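PDB 2WLR: thiosulfate sulfurtransferase YnjE from Escherichia coli, which catalyses the transfer of sulfur from thiosulfate to cyanide, giving thiocyanate and sulfite, by way of a cysteine persulfide intermediate. Local coordinates for residues V186-L191 with K265-P270; E176-P181 with A216-Q221. All coordinates share one frame; numbering follows the deposited sequence.

Contact 1 of 2, residues V186-L191 with K265-P270; sequences VSDEQL and KIPAQP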
loop_
_atom_site.group_PDB
_atom_site.type_symbol
_atom_site.label_atom_id
_atom_site.label_comp_id
_atom_site.label_asym_id
_atom_site.label_seq_id
_atom_site.Cartn_x
_atom_site.Cartn_y
_atom_site.Cartn_z
ATOM N N VAL A 186 -18.664 2.620 11.933
ATOM C CA VAL A 186 -19.963 3.201 12.340
ATOM C C VAL A 186 -21.054 3.014 11.269
ATOM O O VAL A 186 -20.797 2.648 10.124
ATOM C CB VAL A 186 -19.790 4.705 12.727
ATOM C CG1 VAL A 186 -18.787 4.840 13.934
ATOM C CG2 VAL A 186 -19.352 5.556 11.514
ATOM N N SER A 187 -22.292 3.289 11.668
ATOM C CA SER A 187 -23.431 3.131 10.787
ATOM C C SER A 187 -23.351 4.030 9.559
ATOM O O SER A 187 -22.673 5.066 9.570
ATOM C CB SER A 187 -24.729 3.418 11.530
ATOM O OG SER A 187 -24.807 4.801 11.850
ATOM N N ASP A 188 -24.109 3.668 8.531
ATOM C CA ASP A 188 -24.182 4.481 7.308
ATOM C C ASP A 188 -24.584 5.917 7.649
ATOM O O ASP A 188 -24.014 6.858 7.125
ATOM C CB ASP A 188 -25.140 3.874 6.285
ATOM C CG ASP A 188 -24.702 2.494 5.818
ATOM O OD1 ASP A 188 -23.474 2.179 5.909
ATOM O OD2 ASP A 188 -25.572 1.754 5.353
ATOM N N GLU A 189 -25.543 6.089 8.557
ATOM C CA GLU A 189 -25.982 7.437 8.934
ATOM C C GLU A 189 -24.878 8.255 9.595
ATOM O O GLU A 189 -24.766 9.481 9.415
ATOM C CB GLU A 189 -27.168 7.432 9.941
ATOM C CG GLU A 189 -28.272 6.421 9.954
ATOM C CD GLU A 189 -27.906 4.993 10.392
ATOM O OE1 GLU A 189 -28.131 4.539 11.564
ATOM O OE2 GLU A 189 -27.503 4.287 9.481
ATOM N N GLN A 190 -24.110 7.619 10.479
ATOM C CA GLN A 190 -22.966 8.281 11.084
ATOM C C GLN A 190 -21.871 8.561 10.051
ATOM O O GLN A 190 -21.250 9.619 10.102
ATOM C CB GLN A 190 -22.399 7.504 12.284
ATOM C CG GLN A 190 -23.307 7.515 13.495
ATOM C CD GLN A 190 -23.442 8.869 14.189
ATOM O OE1 GLN A 190 -24.239 9.015 15.133
ATOM N NE2 GLN A 190 -22.675 9.845 13.755
ATOM N N LEU A 191 -21.643 7.663 9.101
ATOM C CA LEU A 191 -20.709 7.970 8.012
ATOM C C LEU A 191 -21.151 9.183 7.206
ATOM O O LEU A 191 -20.351 10.037 6.853
ATOM C CB LEU A 191 -20.507 6.771 7.072
ATOM C CG LEU A 191 -19.801 5.558 7.696
ATOM C CD1 LEU A 191 -19.729 4.450 6.638
ATOM C CD2 LEU A 191 -18.432 5.878 8.224
ATOM N N LYS A 265 -26.746 7.682 -2.670
ATOM C CA LYS A 265 -27.157 6.956 -1.474
ATOM C C LYS A 265 -25.973 6.179 -0.905
ATOM O O LYS A 265 -25.253 5.504 -1.641
ATOM C CB LYS A 265 -28.313 5.988 -1.754
ATOM C CG LYS A 265 -29.642 6.661 -1.993
ATOM C CD LYS A 265 -30.762 5.674 -1.786
ATOM C CE LYS A 265 -32.086 6.220 -2.270
ATOM N NZ LYS A 265 -33.008 5.076 -2.496
ATOM N N ILE A 266 -25.807 6.257 0.409
ATOM C CA ILE A 266 -24.771 5.518 1.130
ATOM C C ILE A 266 -25.412 4.209 1.612
ATOM O O ILE A 266 -26.526 4.237 2.151
ATOM C CB ILE A 266 -24.289 6.357 2.318
ATOM C CG1 ILE A 266 -23.578 7.604 1.803
ATOM C CG2 ILE A 266 -23.364 5.557 3.255
ATOM C CD1 ILE A 266 -23.299 8.675 2.861
ATOM N N PRO A 267 -24.762 3.057 1.382
ATOM C CA PRO A 267 -23.425 2.905 0.786
ATOM C C PRO A 267 -23.488 2.604 -0.702
ATOM O O PRO A 267 -24.291 1.792 -1.123
ATOM C CB PRO A 267 -22.866 1.685 1.511
ATOM C CG PRO A 267 -24.096 0.791 1.710
ATOM C CD PRO A 267 -25.306 1.751 1.809
ATOM N N ALA A 268 -22.626 3.221 -1.499
ATOM C CA ALA A 268 -22.596 2.974 -2.934
ATOM C C ALA A 268 -21.857 1.694 -3.309
ATOM O O ALA A 268 -22.120 1.118 -4.366
ATOM C CB ALA A 268 -21.957 4.121 -3.637
ATOM N N GLN A 269 -20.935 1.244 -2.451
ATOM C CA GLN A 269 -20.109 0.073 -2.758
ATOM C C GLN A 269 -20.120 -0.931 -1.605
ATOM O O GLN A 269 -19.081 -1.211 -1.003
ATOM C CB GLN A 269 -18.683 0.511 -3.104
ATOM C CG GLN A 269 -18.600 1.504 -4.248
ATOM C CD GLN A 269 -19.129 0.998 -5.578
ATOM O OE1 GLN A 269 -19.179 -0.201 -5.832
ATOM N NE2 GLN A 269 -19.530 1.924 -6.440
ATOM N N PRO A 270 -21.298 -1.461 -1.273
ATOM C CA PRO A 270 -21.425 -2.320 -0.092
ATOM C C PRO A 270 -20.559 -3.593 -0.196
ATOM O O PRO A 270 -20.155 -4.121 0.818
ATOM C CB PRO A 270 -22.926 -2.646 -0.050
ATOM C CG PRO A 270 -23.391 -2.435 -1.476
ATOM C CD PRO A 270 -22.563 -1.344 -2.034
#
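Asp188 and Ile266 bring the two backbones closest, their CA atoms 6.3 Å apart where the first turn of helix 188-197 meets an irregular run of chain. Both CB atoms point at the facing segment. The CB of Asp188 lies 3.9 Å from CG2 of Ile266, an apolar touch between the aspartate stem and the isoleucine methyl branch. CG2 stands anti to the backbone N, while CG1 lies beside the backbone N and anti to the carbonyl carbon (chi1 -66°). The Ile266 side chain also touches Lys192 and Leu195, further along the same helix. The peptide bond before Pro267 is cis. The Asp188 side chain crosses Pro267 at a slant, with Asp188 OD2 3.6 Å from Pro267 CD. That is a van der Waals contact. The polar partner of Asp188 is Tyr225, whose hydroxyl is hydrogen-bonded to OD1. Segment 265-270 follows helix 238-243 of the second rhodanese domain and runs toward strand 273-274, the edge strand of the third domain's parallel sheet. The contact thus lays the linker between two rhodanese domains against helix 188-197 of the second. Ser187 is the N-cap of that helix. Its OG accepts from Gln190 N at 3.2 Å, with a fairly straight N-H...O angle of 164°. Tyr225 also touches Pro267 and Leu191, which places helix 213-226 beside both segments.

Contact 2 of 2, residues E176-P181 with A216-Q221; sequences EVESEP and AARVAQ
Glu178 and Arg218 form a buried salt bridge in the second rhodanese domain, between the chain after strand 170-173 and helix 213-226. Arg218 grips side-on. NE and NH2 of Arg218 both donate to the single atom Glu178 OE1, each at 2.9 Å, and the N-H...O angles are bent, 146° and 139°. OE1 lies close to the guanidinium plane, but the carboxylate is turned 61° against it. NE meets OE1 from above the carboxylate plane, and NH2 nearly along the C-O bond. The other oxygen, OE2, accepts from Trp369 NE1. NH2 has a second anionic partner in Asp390, so the arginine links carboxylates of two domains. Replacing Arg218 by alanine is likely to cost the buried Glu178 both arginine bonds to OE1 and Asp390 this cationic mate. The Glu178 side chain also comes within about 3 Å of a bound HEPES buffer molecule. The side chains of Arg218 and Arg370, a probable substrate-binding residue, are about 9 Å apart. Beside the ion pair, Val177 packs on Val219. Val219 CG1 is turned opposite the backbone N, and Val219 CG2 meets Val177 CG2, 4.3 Å away.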
loop_
_atom_site.group_PDB
_atom_site.type_symbol
_atom_site.label_atom_id
_atom_site.label_comp_id
_atom_site.label_asym_id
_atom_site.label_seq_id
_atom_site.Cartn_x
_atom_site.Cartn_y
_atom_site.Cartn_z
ATOM N N GLU A 176 -13.959 8.663 14.506
ATOM C CA GLU A 176 -15.102 9.168 13.724
ATOM C C GLU A 176 -15.640 8.136 12.742
ATOM O O GLU A 176 -16.730 8.316 12.205
ATOM C CB GLU A 176 -14.741 10.423 12.926
ATOM C CG GLU A 176 -14.299 11.596 13.754
ATOM C CD GLU A 176 -13.880 12.775 12.898
ATOM O OE1 GLU A 176 -14.727 13.242 12.103
ATOM O OE2 GLU A 176 -12.717 13.226 12.988
ATOM N N VAL A 177 -14.884 7.079 12.445
ATOM C CA VAL A 177 -15.343 6.117 11.445
ATOM C C VAL A 177 -15.573 4.694 11.959
ATOM O O VAL A 177 -16.089 3.874 11.215
ATOM C CB VAL A 177 -14.396 6.052 10.228
ATOM C CG1 VAL A 177 -14.081 7.473 9.751
ATOM C CG2 VAL A 177 -13.099 5.288 10.568
ATOM N N GLU A 178 -15.181 4.428 13.214
ATOM C CA GLU A 178 -15.302 3.118 13.832
ATOM C C GLU A 178 -15.541 3.335 15.321
ATOM O O GLU A 178 -15.189 4.388 15.872
ATOM C CB GLU A 178 -14.059 2.258 13.572
ATOM C CG GLU A 178 -12.808 2.839 14.188
ATOM C CD GLU A 178 -11.566 2.042 13.933
ATOM O OE1 GLU A 178 -11.626 1.061 13.161
ATOM O OE2 GLU A 178 -10.517 2.371 14.536
ATOM N N SER A 179 -16.102 2.328 15.974
ATOM C CA SER A 179 -16.399 2.457 17.398
ATOM C C SER A 179 -16.508 1.118 18.089
ATOM O O SER A 179 -16.546 0.076 17.464
ATOM C CB SER A 179 -17.723 3.206 17.573
ATOM O OG SER A 179 -18.795 2.386 17.173
ATOM N N GLU A 180 -16.616 1.198 19.414
ATOM C CA GLU A 180 -17.035 0.098 20.264
ATOM C C GLU A 180 -18.417 -0.372 19.822
ATOM O O GLU A 180 -19.179 0.405 19.218
ATOM C CB GLU A 180 -17.123 0.584 21.716
ATOM C CG GLU A 180 -15.822 1.013 22.332
ATOM C CD GLU A 180 -14.993 -0.136 22.826
ATOM O OE1 GLU A 180 -15.273 -1.301 22.458
ATOM O OE2 GLU A 180 -14.027 0.135 23.593
ATOM N N PRO A 181 -18.756 -1.632 20.121
ATOM C CA PRO A 181 -18.037 -2.622 20.909
ATOM C C PRO A 181 -17.074 -3.544 20.155
ATOM O O PRO A 181 -16.281 -4.240 20.786
ATOM C CB PRO A 181 -19.177 -3.472 21.470
ATOM C CG PRO A 181 -20.121 -3.495 20.389
ATOM C CD PRO A 181 -20.127 -2.080 19.844
ATOM N N ALA A 216 -4.680 5.833 7.698
ATOM C CA ALA A 216 -5.233 6.448 6.508
ATOM C C ALA A 216 -6.014 5.429 5.666
ATOM O O ALA A 216 -7.088 5.733 5.133
ATOM C CB ALA A 216 -4.135 7.087 5.690
ATOM N N ALA A 217 -5.493 4.206 5.565
ATOM C CA ALA A 217 -6.109 3.190 4.771
ATOM C C ALA A 217 -7.457 2.765 5.319
ATOM O O ALA A 217 -8.388 2.457 4.579
ATOM C CB ALA A 217 -5.203 1.953 4.626
ATOM N N ARG A 218 -7.548 2.711 6.640
ATOM C CA ARG A 218 -8.801 2.349 7.284
ATOM C C ARG A 218 -9.884 3.331 6.928
ATOM O O ARG A 218 -10.991 2.936 6.539
ATOM C CB ARG A 218 -8.573 2.255 8.796
ATOM C CG ARG A 218 -9.854 2.045 9.611
ATOM C CD ARG A 218 -10.552 0.751 9.305
ATOM N NE ARG A 218 -11.482 0.409 10.386
ATOM C CZ ARG A 218 -12.352 -0.599 10.375
ATOM N NH1 ARG A 218 -12.504 -1.367 9.312
ATOM N NH2 ARG A 218 -13.130 -0.798 11.458
ATOM N N VAL A 219 -9.572 4.621 7.079
ATOM C CA VAL A 219 -10.529 5.666 6.728
ATOM C C VAL A 219 -10.837 5.576 5.237
ATOM O O VAL A 219 -11.986 5.670 4.822
ATOM C CB VAL A 219 -10.005 7.049 7.094
ATOM C CG1 VAL A 219 -10.962 8.154 6.658
ATOM C CG2 VAL A 219 -9.766 7.147 8.598
ATOM N N ALA A 220 -9.816 5.373 4.412
ATOM C CA ALA A 220 -10.020 5.321 2.988
ATOM C C ALA A 220 -10.953 4.226 2.562
ATOM O O ALA A 220 -11.820 4.449 1.708
ATOM C CB ALA A 220 -8.655 5.159 2.261
ATOM N N GLN A 221 -10.751 3.010 3.054
ATOM C CA GLN A 221 -11.556 1.893 2.618
ATOM C C GLN A 221 -13.022 2.118 3.015
ATOM O O GLN A 221 -13.945 1.794 2.255
ATOM C CB GLN A 221 -11.004 0.579 3.175
ATOM C CG GLN A 221 -11.725 -0.708 2.707
ATOM C CD GLN A 221 -12.976 -1.051 3.518
ATOM O OE1 GLN A 221 -13.199 -0.491 4.559
ATOM N NE2 GLN A 221 -13.808 -1.955 2.993
#

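In the fold
From the N terminus, the chain passes through the first rhodanese domain and enters the second, where segment 176-181 comes first. Segment 186-191 follows after the turn that joins the antiparallel strands 178-179 and 184-185. Helix residues 216-221 then return to 176-181 and close contact 2. The chain completes the second domain and reaches 265-270, which closes contact 1 on its way to the third. The segments alternate, so the two loops cross. The contact centres are 12 Å apart, and they meet directly: Val186 N probably donates to Val177 O. Contact 1 fastens the interdomain linker to helix 188-197. Contact 2 ties helix 213-226 to Val177 and Glu178, near the boundary with the third domain.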